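Local coordinates for protein putative hydrolase (Burkholderia cenocepacia, PDB 4X00) that is a putative hydrolase of the alpha/beta-hydrolase fold, possibly an aryl esterase, whose natural substrate is not established, at residues S46-S51 with F186-A191; K52-P57 with L64-L69; S82-G87 with Q201-S206. All coordinates share one frame; numbering follows the deposited sequence.

Interaction 1. Residues S46-S51 with F186-A191; sequences SRLNWS and FSLLLA. With EDO (1,2-ethanediol), chain F.
Leu48 sets its CG opposite its own carbonyl carbon (chi1 -63°), Leu188 sets its CG opposite the backbone N (chi1 176°), and with these two torsions the leucines cross at about a right angle, CD1 of Leu48 lying 4.1 Å from CD1 of Leu188. The contact joins the loop after strand 36-40 of the alpha/beta-hydrolase sheet to helix 183-194, which belongs to the helical region inserted between strands 132-136 and 222-227. A 3-10 turn, 47-49, presents Leu48 and Asn49 to the helix. Leu189 slips its CD2 methyl beside the amide of Asn49, 3.8 Å from ND2, and leans on Leu173 of helix 162-174 as well, so a branched apolar residue suits its buried place between turn and helix.

Asn49 serves its own turn too: its OD1 accepts from Ser46 N at 3.0 Å, with the donor 38° above the carbonyl plane. Ser46 OG in turn accepts from Leu48 N, an ST turn, which ties the start of the turn to the residue that packs outward. A 1,2-ethanediol, probably from the crystallisation liquor, lies beside the leucines. Its O2 donates to Leu48 O over 2.8 Å, its C2 lies 3.9 Å from Leu189 CD2, and its O1 shares a hydrogen bond of 2.7 Å with Ser51 OG.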
# COMPACT_ATOMS: atom_id res chain seq x y z
N SER A 46 -7.90 1.28 3.74
CA SER A 46 -7.91 2.71 4.02
C SER A 46 -6.83 2.96 5.07
O SER A 46 -6.10 2.03 5.43
CB SER A 46 -9.25 3.21 4.55
OG SER A 46 -9.40 2.79 5.92
N ARG A 47 -6.74 4.17 5.59
CA ARG A 47 -5.79 4.44 6.67
C ARG A 47 -5.98 3.49 7.85
O ARG A 47 -5.02 3.27 8.58
CB ARG A 47 -5.92 5.89 7.15
CG ARG A 47 -6.94 6.16 8.23
CD ARG A 47 -8.40 5.98 7.79
NE ARG A 47 -8.92 7.00 6.87
CZ ARG A 47 -9.57 8.10 7.26
NH1 ARG A 47 -9.69 8.42 8.54
NH2 ARG A 47 -10.09 8.88 6.32
N LEU A 48 -7.18 2.92 8.03
CA LEU A 48 -7.43 2.02 9.16
C LEU A 48 -6.55 0.80 9.15
O LEU A 48 -6.33 0.20 10.22
CB LEU A 48 -8.90 1.56 9.19
CG LEU A 48 -9.88 2.71 9.40
CD1 LEU A 48 -11.31 2.16 9.45
CD2 LEU A 48 -9.58 3.61 10.62
N ASN A 49 -6.03 0.40 7.99
CA ASN A 49 -5.14 -0.76 7.96
C ASN A 49 -3.91 -0.61 8.83
O ASN A 49 -3.35 -1.61 9.23
CB ASN A 49 -4.68 -1.04 6.54
CG ASN A 49 -5.78 -1.57 5.68
OD1 ASN A 49 -6.12 -0.97 4.67
ND2 ASN A 49 -6.32 -2.72 6.04
N TRP A 50 -3.49 0.63 9.09
CA TRP A 50 -2.20 0.89 9.73
C TRP A 50 -2.29 1.13 11.23
O TRP A 50 -1.33 1.56 11.85
CB TRP A 50 -1.53 2.09 9.05
CG TRP A 50 -1.28 1.89 7.60
CD1 TRP A 50 -1.87 2.57 6.55
CD2 TRP A 50 -0.39 0.94 7.01
NE1 TRP A 50 -1.39 2.10 5.36
CE2 TRP A 50 -0.44 1.12 5.61
CE3 TRP A 50 0.52 0.00 7.54
CZ2 TRP A 50 0.36 0.38 4.72
CZ3 TRP A 50 1.31 -0.74 6.65
CH2 TRP A 50 1.22 -0.55 5.27
N SER A 51 -3.42 0.78 11.84
CA SER A 51 -3.64 1.08 13.26
C SER A 51 -2.56 0.51 14.20
O SER A 51 -2.19 1.15 15.19
CB SER A 51 -5.00 0.57 13.71
OG SER A 51 -5.02 -0.83 13.72
N PHE A 186 -12.11 -7.70 11.82
CA PHE A 186 -12.54 -8.08 10.48
C PHE A 186 -13.79 -7.30 10.07
O PHE A 186 -13.87 -6.79 8.95
CB PHE A 186 -12.81 -9.59 10.40
CG PHE A 186 -13.06 -10.07 9.00
CD1 PHE A 186 -12.00 -10.37 8.16
CD2 PHE A 186 -14.35 -10.19 8.52
CE1 PHE A 186 -12.21 -10.79 6.85
CE2 PHE A 186 -14.58 -10.59 7.20
CZ PHE A 186 -13.51 -10.91 6.37
N SER A 187 -14.75 -7.15 10.99
CA SER A 187 -15.99 -6.45 10.64
C SER A 187 -15.70 -4.97 10.32
O SER A 187 -16.35 -4.39 9.44
CB SER A 187 -17.02 -6.56 11.77
OG SER A 187 -16.69 -5.71 12.85
N LEU A 188 -14.75 -4.34 11.02
CA LEU A 188 -14.40 -2.94 10.76
C LEU A 188 -13.80 -2.84 9.37
O LEU A 188 -14.18 -1.98 8.56
CB LEU A 188 -13.41 -2.45 11.83
CG LEU A 188 -12.91 -1.04 11.58
CD1 LEU A 188 -14.05 -0.03 11.62
CD2 LEU A 188 -11.82 -0.69 12.64
N LEU A 189 -12.87 -3.74 9.05
CA LEU A 189 -12.22 -3.72 7.74
C LEU A 189 -13.19 -4.11 6.62
O LEU A 189 -13.03 -3.65 5.50
CB LEU A 189 -10.97 -4.63 7.74
CG LEU A 189 -9.82 -4.15 8.63
CD1 LEU A 189 -8.66 -5.13 8.51
CD2 LEU A 189 -9.38 -2.74 8.21
N LEU A 190 -14.19 -4.92 6.93
CA LEU A 190 -15.21 -5.31 5.94
C LEU A 190 -16.07 -4.09 5.54
O LEU A 190 -16.27 -3.81 4.36
CB LEU A 190 -16.07 -6.42 6.50
CG LEU A 190 -17.05 -7.02 5.49
CD1 LEU A 190 -16.30 -7.71 4.36
CD2 LEU A 190 -17.94 -7.99 6.27
N ALA A 191 -16.55 -3.35 6.54
CA ALA A 191 -17.32 -2.13 6.27
C ALA A 191 -16.44 -1.09 5.55
O ALA A 191 -16.86 -0.41 4.60
CB ALA A 191 -17.86 -1.58 7.57
C1 EDO F . -7.03 -2.68 11.78
O1 EDO F . -6.58 -2.98 13.10
C2 EDO F . -8.34 -1.91 11.87
O2 EDO F . -8.09 -0.57 12.31

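Interaction 2. Residues K52-P57 with L64-L69; sequences KQLQDP and LITYDL
Leu54 drives its two methyls against strand 63-67, and all the tight packing of this contact gathers around them. CD2 comes within 3.8 Å of Leu64 CB, the two leucine side chains sliding past each other in opposite directions. The same CD2 lies 4.0 Å from Thr66 CG2, where the approach is tip to tip, and Leu54 CD1 reaches that methyl at the same distance. Leu64 returns the contact with CD1, 4.1 Å from Leu54 CA.

Thr66 divides its two branches neatly. With chi1 at 54°, CG2 stands opposite the carbonyl carbon and faces Leu54, while OG1 takes the place between backbone N and carbonyl carbon and is hydrogen-bonded to Gln27 OE1 on the neighbouring strand 23-30. A beta-branched residue with one methyl and one hydroxyl suits a strand that must offer an apolar surface to a helix yet satisfy a buried polar atom. Helix 51-54 is the crossover of a beta-alpha-beta unit, leading from strand 36-40 to strand 63-67 of the alpha/beta-hydrolase sheet; Leu64 and Thr66, alternate residues of the strand, both point to it, whereas Ile65 points away.

Beyond Leu54 the first segment turns from the strand. Gln55 is exposed and its CB points away from the strand, a fitting place for a long polar residue, and Pro57 is exposed as well. Asp56 instead spends its carboxylate on other partners, OD1 on Arg58 N and OD2 on Asn270 ND2. Its backbone N bonds to Gln53 O at 3.2 Å.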
# COMPACT_ATOMS: atom_id res chain seq x y z
N LYS A 52 -2.06 -0.69 13.91
CA LYS A 52 -1.08 -1.28 14.83
C LYS A 52 0.29 -0.63 14.71
O LYS A 52 1.14 -0.79 15.60
CB LYS A 52 -0.97 -2.78 14.61
CG LYS A 52 -2.28 -3.51 14.88
CD LYS A 52 -2.06 -4.98 14.91
CE LYS A 52 -3.38 -5.72 14.98
NZ LYS A 52 -3.11 -7.17 14.91
N GLN A 53 0.52 0.08 13.62
CA GLN A 53 1.75 0.89 13.48
C GLN A 53 1.53 2.23 14.20
O GLN A 53 2.37 2.66 15.00
CB GLN A 53 2.11 1.11 12.01
CG GLN A 53 2.66 -0.15 11.32
CD GLN A 53 1.68 -1.31 11.30
OE1 GLN A 53 0.60 -1.20 10.68
NE2 GLN A 53 2.03 -2.44 11.95
N LEU A 54 0.41 2.89 13.92
CA LEU A 54 0.18 4.21 14.52
C LEU A 54 0.05 4.19 16.03
O LEU A 54 0.35 5.18 16.69
CB LEU A 54 -1.08 4.85 13.93
CG LEU A 54 -1.13 4.86 12.42
CD1 LEU A 54 -2.48 5.37 11.95
CD2 LEU A 54 0.03 5.73 11.88
N GLN A 55 -0.42 3.08 16.57
CA GLN A 55 -0.61 2.97 18.02
C GLN A 55 0.61 2.52 18.80
O GLN A 55 0.57 2.50 20.02
CB GLN A 55 -1.75 1.99 18.32
CG GLN A 55 -3.13 2.47 17.85
CD GLN A 55 -4.16 1.35 17.83
OE1 GLN A 55 -3.86 0.20 18.15
NE2 GLN A 55 -5.39 1.69 17.44
N ASP A 56 1.70 2.16 18.12
CA ASP A 56 2.87 1.63 18.80
C ASP A 56 3.72 2.77 19.38
O ASP A 56 4.22 3.59 18.63
CB ASP A 56 3.69 0.79 17.82
CG ASP A 56 4.79 0.00 18.51
OD1 ASP A 56 5.22 0.40 19.60
OD2 ASP A 56 5.26 -1.00 17.95
N PRO A 57 3.88 2.81 20.71
CA PRO A 57 4.70 3.86 21.32
C PRO A 57 6.10 3.94 20.69
O PRO A 57 6.69 5.03 20.61
CB PRO A 57 4.79 3.43 22.78
CG PRO A 57 3.62 2.60 23.02
CD PRO A 57 3.27 1.92 21.72
N LEU A 64 4.21 10.12 11.52
CA LEU A 64 3.50 8.99 10.91
C LEU A 64 2.34 9.48 10.07
O LEU A 64 1.32 9.91 10.61
CB LEU A 64 3.02 8.02 12.00
CG LEU A 64 4.11 7.49 12.94
CD1 LEU A 64 3.46 6.69 14.09
CD2 LEU A 64 5.09 6.60 12.19
N ILE A 65 2.49 9.40 8.76
CA ILE A 65 1.49 9.96 7.85
C ILE A 65 0.75 8.83 7.15
O ILE A 65 1.38 7.94 6.56
CB ILE A 65 2.17 10.86 6.80
CG1 ILE A 65 2.87 12.04 7.50
CG2 ILE A 65 1.15 11.32 5.74
CD1 ILE A 65 3.89 12.75 6.59
N THR A 66 -0.58 8.88 7.16
CA THR A 66 -1.38 7.93 6.40
C THR A 66 -2.33 8.72 5.49
O THR A 66 -2.54 9.92 5.69
CB THR A 66 -2.21 7.00 7.32
OG1 THR A 66 -3.00 7.78 8.22
CG2 THR A 66 -1.33 6.06 8.13
N TYR A 67 -2.91 8.05 4.50
CA TYR A 67 -3.96 8.67 3.70
C TYR A 67 -4.79 7.59 3.05
O TYR A 67 -4.39 6.42 2.98
CB TYR A 67 -3.39 9.61 2.64
CG TYR A 67 -2.60 9.00 1.51
CD1 TYR A 67 -1.28 8.60 1.70
CD2 TYR A 67 -3.15 8.85 0.24
CE1 TYR A 67 -0.52 8.09 0.66
CE2 TYR A 67 -2.43 8.35 -0.82
CZ TYR A 67 -1.08 7.99 -0.61
OH TYR A 67 -0.34 7.49 -1.65
N ASP A 68 -5.98 7.98 2.58
CA ASP A 68 -6.82 7.06 1.82
C ASP A 68 -6.50 7.24 0.33
O ASP A 68 -6.48 8.37 -0.20
CB ASP A 68 -8.31 7.33 2.05
CG ASP A 68 -8.74 7.10 3.49
OD1 ASP A 68 -8.02 6.40 4.26
OD2 ASP A 68 -9.79 7.64 3.87
N LEU A 69 -6.22 6.14 -0.35
CA LEU A 69 -6.06 6.17 -1.82
C LEU A 69 -7.30 6.72 -2.52
O LEU A 69 -8.43 6.60 -2.00
CB LEU A 69 -5.80 4.76 -2.38
CG LEU A 69 -4.50 4.07 -1.94
CD1 LEU A 69 -4.52 2.64 -2.50
CD2 LEU A 69 -3.30 4.86 -2.44

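Interaction 3. Residues S82-G87 with Q201-S206; sequences SSYTDG and QRAVRS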
# COMPACT_ATOMS: atom_id res chain seq x y z
N SER A 82 -10.85 6.21 -16.45
CA SER A 82 -9.54 6.74 -16.83
C SER A 82 -8.87 7.56 -15.71
O SER A 82 -7.67 7.85 -15.78
CB SER A 82 -9.67 7.56 -18.11
OG SER A 82 -10.53 8.67 -17.90
N SER A 83 -9.60 7.89 -14.66
CA SER A 83 -9.00 8.49 -13.48
C SER A 83 -8.25 7.47 -12.62
O SER A 83 -7.53 7.86 -11.70
CB SER A 83 -10.07 9.19 -12.64
OG SER A 83 -10.55 10.34 -13.31
N TYR A 84 -8.39 6.18 -12.93
CA TYR A 84 -7.72 5.12 -12.18
C TYR A 84 -6.77 4.27 -13.04
O TYR A 84 -5.82 3.69 -12.52
CB TYR A 84 -8.77 4.20 -11.57
CG TYR A 84 -9.77 4.89 -10.67
CD1 TYR A 84 -9.45 5.24 -9.35
CD2 TYR A 84 -11.03 5.18 -11.14
CE1 TYR A 84 -10.36 5.87 -8.55
CE2 TYR A 84 -11.95 5.80 -10.35
CZ TYR A 84 -11.63 6.13 -9.06
OH TYR A 84 -12.55 6.74 -8.23
N THR A 85 -7.05 4.12 -14.33
CA THR A 85 -6.25 3.21 -15.14
C THR A 85 -4.87 3.79 -15.43
O THR A 85 -3.94 3.04 -15.71
CB THR A 85 -6.94 2.85 -16.47
OG1 THR A 85 -7.32 4.06 -17.16
CG2 THR A 85 -8.19 2.01 -16.20
N ASP A 86 -4.74 5.11 -15.34
CA ASP A 86 -3.42 5.73 -15.51
C ASP A 86 -2.70 5.67 -14.15
O ASP A 86 -3.04 6.42 -13.22
CB ASP A 86 -3.54 7.17 -15.99
CG ASP A 86 -2.19 7.85 -16.18
OD1 ASP A 86 -1.15 7.18 -16.02
OD2 ASP A 86 -2.17 9.07 -16.51
N GLY A 87 -1.70 4.79 -14.03
CA GLY A 87 -0.92 4.68 -12.80
C GLY A 87 -0.33 6.00 -12.33
O GLY A 87 -0.12 6.19 -11.14
N GLN A 201 -12.79 -0.11 -8.59
CA GLN A 201 -12.51 -1.54 -8.56
C GLN A 201 -12.43 -2.16 -9.95
O GLN A 201 -11.59 -3.03 -10.21
CB GLN A 201 -13.56 -2.30 -7.76
CG GLN A 201 -13.56 -2.05 -6.28
CD GLN A 201 -14.67 -2.85 -5.66
OE1 GLN A 201 -15.77 -2.36 -5.50
NE2 GLN A 201 -14.42 -4.14 -5.43
N ARG A 202 -13.33 -1.76 -10.84
CA ARG A 202 -13.31 -2.29 -12.21
C ARG A 202 -12.09 -1.81 -12.99
O ARG A 202 -11.53 -2.55 -13.81
CB ARG A 202 -14.59 -1.90 -12.96
CG ARG A 202 -15.83 -2.63 -12.48
CD ARG A 202 -17.09 -2.28 -13.29
NE ARG A 202 -17.34 -0.84 -13.34
CZ ARG A 202 -18.23 -0.18 -12.59
NH1 ARG A 202 -19.01 -0.80 -11.72
NH2 ARG A 202 -18.34 1.13 -12.74
N ALA A 203 -11.67 -0.58 -12.72
CA ALA A 203 -10.58 0.03 -13.45
C ALA A 203 -9.18 -0.41 -12.99
O ALA A 203 -8.24 -0.51 -13.80
CB ALA A 203 -10.72 1.56 -13.37
N VAL A 204 -9.02 -0.67 -11.69
CA VAL A 204 -7.68 -0.81 -11.14
C VAL A 204 -6.96 -2.05 -11.70
O VAL A 204 -5.73 -2.07 -11.78
CB VAL A 204 -7.73 -0.82 -9.58
CG1 VAL A 204 -8.36 -2.10 -9.09
CG2 VAL A 204 -6.35 -0.56 -9.00
N ARG A 205 -7.74 -3.04 -12.14
CA ARG A 205 -7.27 -4.20 -12.89
C ARG A 205 -6.33 -3.81 -14.04
O ARG A 205 -5.36 -4.51 -14.36
CB ARG A 205 -8.49 -4.96 -13.45
CG ARG A 205 -9.64 -5.13 -12.43
CD ARG A 205 -10.72 -6.00 -13.03
NE ARG A 205 -11.41 -5.46 -14.20
CZ ARG A 205 -11.82 -6.24 -15.20
NH1 ARG A 205 -12.45 -5.76 -16.26
NH2 ARG A 205 -11.59 -7.55 -15.10
N SER A 206 -6.65 -2.68 -14.67
CA SER A 206 -5.98 -2.20 -15.87
C SER A 206 -4.98 -1.09 -15.59
O SER A 206 -4.46 -0.49 -16.52
CB SER A 206 -7.01 -1.68 -16.89
OG SER A 206 -7.89 -2.71 -17.29
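Ala203 meets Tyr84 and Thr85 where helix 198-204, in the helical region that the alpha/beta-hydrolase fold carries between strands 132-136 and 222-227, passes the weakly bonded helical turn 82-85. Along the second segment, Gln201 comes first and points away from this turn, its OE1 hydrogen-bonded to His165. Arg202 is exposed, its guanidinium paired with Asp199. Ala203 then brings in its single methyl, 3.7 Å from Tyr84 CB and 3.8 Å from Thr85 CG2; so small a side chain lets the two backbones come close. The Tyr84 ring runs on beyond it, and its OH is hydrogen-bonded to Pro78 O.

Val204 packs its side chain on Trp90 of helix 87-100. Arg205 points away from the turn and folds back along its own segment, where NE donates to Arg202 O at 2.9 Å, the acceptor lying in the guanidinium plane. Ser206, near the surface where a small polar residue fits, sets its N on Ala203 O at 2.8 Å and its CB 3.9 Å from Thr85 CG2. With chi1 at 52°, Thr85 holds that methyl opposite its carbonyl carbon and over the turn of the second segment, so that CG2 lies 3.5 Å from Ala203 O.

Interactions 1 and 2 are continuous: residues 46-57 run from the loop into helix 51-54, and the salt bridge from Arg47 NH2 to Asp68 OD2, 2.8 Å, ties the loop of interaction 1 to segment 64-69 of interaction 2. Trp50 CD1 also lies 3.9 Å from Thr66 CG2, the methyl used in interaction 2. Interaction 3 stands apart, its centre about 22 Å from that of interaction 1 and about 25 Å from that of interaction 2, although helices 183-194 and 198-204 are consecutive in the chain. Asn49 and Trp50 touch Trp111, next to Ser112, the presumed nucleophile of a probable Ser112-His259-Asp230 triad, which puts interaction 1 near the likely active site.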